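Local coordinates for protein CdnC (Chryseobacterium gregarium DSM 19109, PDB 7MGV) that probably uses ATP to install omega-ester macrocycles in a ribosomally made precursor peptide, acting as an ATP-grasp ligase of graspetide biosynthesis, at residues A[26-31]-A[52-57]. Sequence-based numbering, arbitrary orientation.
Sequences IITHTA and RFNVDE
Ile26, Ile27 and Thr28 pair in parallel with Arg52, Phe53 and Asn54. Three backbone hydrogen bonds join segments 26-31 and 52-57. Phe53 N gives to Ile26 O at 2.9 Å. Thr28 N gives to Phe53 O at 3.2 Å. Val55 N then gives to Thr28 O at 2.6 Å.

Apolar contacts lie on the face of Ile27 and Phe53. These two side chains run side by side, and Ile27 CD1 meets Phe53 CD2 at 3.7 Å. Ile27 CG2 reaches Val55 CB at 4.1 Å. Helix 110-130 covers this face through Leu124 and Leu128.

Polar side chains gather on the other face. Thr28 OG1 sits over one face of the Arg52 guanidinium, near its rim. Asn54 ND2 lies above the same face.

The Asp56 carboxylate grips Thr30. Thr30 OG1 gives a hydrogen bond to the syn lone pair of Asp56 OD2 at 2.6 Å. Thr30 N meets Asp56 OD1 from above the carboxylate plane at 3.2 Å. A weak second bond runs from Thr30 N to Asp56 OD2. Asp56 CG lies between its backbone N and carbonyl carbon (chi1 51°), which turns the carboxylate toward Thr30. With an alanine in place of Asp56, Thr30 N and Thr30 OG1 would probably lose their carboxylate partner, and the segment after strand 22-28 could shift. Glu57 OE1 lies 3.5 Å from Thr30 CG2.

The pair forms the two parallel strands of a right-handed beta-alpha-beta crossover, linked by helix 35-46. Strand 48-54 edges the four-stranded parallel sheet of the MvdD-type pre-ATP-grasp domain, with strand 22-28 beside it.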
loop_
_atom_site.group_PDB
_atom_site.type_symbol
_atom_site.label_atom_id
_atom_site.label_comp_id
_atom_site.label_asym_id
_atom_site.label_seq_id
_atom_site.Cartn_x
_atom_site.Cartn_y
_atom_site.Cartn_z
ATOM N N ILE A 26 -11.092 -7.721 15.462
ATOM C CA ILE A 26 -10.069 -6.757 15.848
ATOM C C ILE A 26 -8.703 -7.364 15.569
ATOM O O ILE A 26 -8.397 -8.462 16.050
ATOM C CB ILE A 26 -10.192 -6.351 17.328
ATOM C CG1 ILE A 26 -11.517 -5.625 17.578
ATOM C CG2 ILE A 26 -9.017 -5.476 17.734
ATOM C CD1 ILE A 26 -11.644 -5.055 18.973
ATOM N N ILE A 27 -7.888 -6.652 14.797
ATOM C CA ILE A 27 -6.537 -7.081 14.458
ATOM C C ILE A 27 -5.559 -6.350 15.368
ATOM O O ILE A 27 -5.536 -5.113 15.401
ATOM C CB ILE A 27 -6.218 -6.812 12.979
ATOM C CG1 ILE A 27 -7.370 -7.279 12.088
ATOM C CG2 ILE A 27 -4.914 -7.490 12.583
ATOM C CD1 ILE A 27 -7.535 -8.780 12.033
ATOM N N THR A 28 -4.750 -7.108 16.098
ATOM C CA THR A 28 -3.767 -6.548 17.022
ATOM C C THR A 28 -2.557 -7.480 17.051
ATOM O O THR A 28 -2.395 -8.335 16.178
ATOM C CB THR A 28 -4.375 -6.357 18.423
ATOM O OG1 THR A 28 -5.269 -7.440 18.712
ATOM C CG2 THR A 28 -5.120 -5.036 18.522
ATOM N N HIS A 29 -1.702 -7.298 18.055
ATOM C CA HIS A 29 -0.616 -8.218 18.352
ATOM C C HIS A 29 -0.655 -8.545 19.841
ATOM O O HIS A 29 -1.395 -7.932 20.614
ATOM C CB HIS A 29 0.748 -7.639 17.947
ATOM C CG HIS A 29 1.109 -6.375 18.662
ATOM N ND1 HIS A 29 2.087 -6.320 19.632
ATOM C CD2 HIS A 29 0.626 -5.116 18.544
ATOM C CE1 HIS A 29 2.190 -5.082 20.080
ATOM N NE2 HIS A 29 1.314 -4.331 19.437
ATOM N N THR A 30 0.151 -9.532 20.237
ATOM C CA THR A 30 0.073 -10.049 21.600
ATOM C C THR A 30 0.486 -9.013 22.639
ATOM O O THR A 30 -0.068 -8.998 23.745
ATOM C CB THR A 30 0.940 -11.299 21.741
ATOM O OG1 THR A 30 2.281 -11.000 21.335
ATOM C CG2 THR A 30 0.390 -12.425 20.880
ATOM N N ALA A 31 1.446 -8.144 22.317
ATOM C CA ALA A 31 1.923 -7.197 23.317
ATOM C C ALA A 31 0.903 -6.099 23.592
ATOM O O ALA A 31 0.853 -5.570 24.708
ATOM C CB ALA A 31 3.260 -6.594 22.884
ATOM N N ARG A 52 -10.678 -11.603 18.563
ATOM C CA ARG A 52 -9.315 -11.092 18.595
ATOM C C ARG A 52 -8.437 -11.920 17.664
ATOM O O ARG A 52 -8.271 -13.128 17.869
ATOM C CB ARG A 52 -8.763 -11.119 20.019
ATOM C CG ARG A 52 -7.501 -10.296 20.218
ATOM C CD ARG A 52 -7.141 -10.199 21.692
ATOM N NE ARG A 52 -6.338 -9.017 21.989
ATOM C CZ ARG A 52 -5.053 -9.050 22.325
ATOM N NH1 ARG A 52 -4.417 -10.211 22.409
ATOM N NH2 ARG A 52 -4.404 -7.923 22.580
ATOM N N PHE A 53 -7.877 -11.270 16.649
ATOM C CA PHE A 53 -6.938 -11.890 15.718
ATOM C C PHE A 53 -5.580 -11.238 15.959
ATOM O O PHE A 53 -5.296 -10.161 15.429
ATOM C CB PHE A 53 -7.402 -11.723 14.273
ATOM C CG PHE A 53 -6.608 -12.525 13.271
ATOM C CD1 PHE A 53 -5.635 -13.424 13.681
ATOM C CD2 PHE A 53 -6.843 -12.379 11.913
ATOM C CE1 PHE A 53 -4.910 -14.154 12.756
ATOM C CE2 PHE A 53 -6.123 -13.108 10.986
ATOM C CZ PHE A 53 -5.155 -13.996 11.408
ATOM N N ASN A 54 -4.746 -11.895 16.760
ATOM C CA ASN A 54 -3.416 -11.379 17.052
ATOM C C ASN A 54 -2.486 -11.729 15.898
ATOM O O ASN A 54 -2.298 -12.907 15.572
ATOM C CB ASN A 54 -2.903 -11.931 18.378
ATOM C CG ASN A 54 -3.250 -11.029 19.545
ATOM O OD1 ASN A 54 -2.744 -11.204 20.652
ATOM N ND2 ASN A 54 -4.117 -10.052 19.299
ATOM N N VAL A 55 -1.900 -10.699 15.291
ATOM C CA VAL A 55 -1.310 -10.840 13.967
ATOM C C VAL A 55 0.101 -11.416 14.006
ATOM O O VAL A 55 0.545 -12.010 13.016
ATOM C CB VAL A 55 -1.348 -9.474 13.259
ATOM C CG1 VAL A 55 -0.135 -8.626 13.620
ATOM C CG2 VAL A 55 -1.481 -9.652 11.770
ATOM N N ASP A 56 0.820 -11.267 15.122
ATOM C CA ASP A 56 2.143 -11.869 15.227
ATOM C C ASP A 56 2.072 -13.384 15.337
ATOM O O ASP A 56 3.056 -14.064 15.022
ATOM C CB ASP A 56 2.895 -11.294 16.428
ATOM C CG ASP A 56 2.081 -11.347 17.706
ATOM O OD1 ASP A 56 0.837 -11.273 17.626
ATOM O OD2 ASP A 56 2.690 -11.457 18.791
ATOM N N GLU A 57 0.934 -13.926 15.766
ATOM C CA GLU A 57 0.764 -15.366 15.901
ATOM C C GLU A 57 0.338 -16.038 14.603
ATOM O O GLU A 57 0.078 -17.246 14.609
ATOM C CB GLU A 57 -0.255 -15.674 16.999
ATOM C CG GLU A 57 -0.038 -14.924 18.304
ATOM C CD GLU A 57 1.109 -15.472 19.141
ATOM O OE1 GLU A 57 0.846 -15.881 20.293
ATOM O OE2 GLU A 57 2.267 -15.483 18.673
#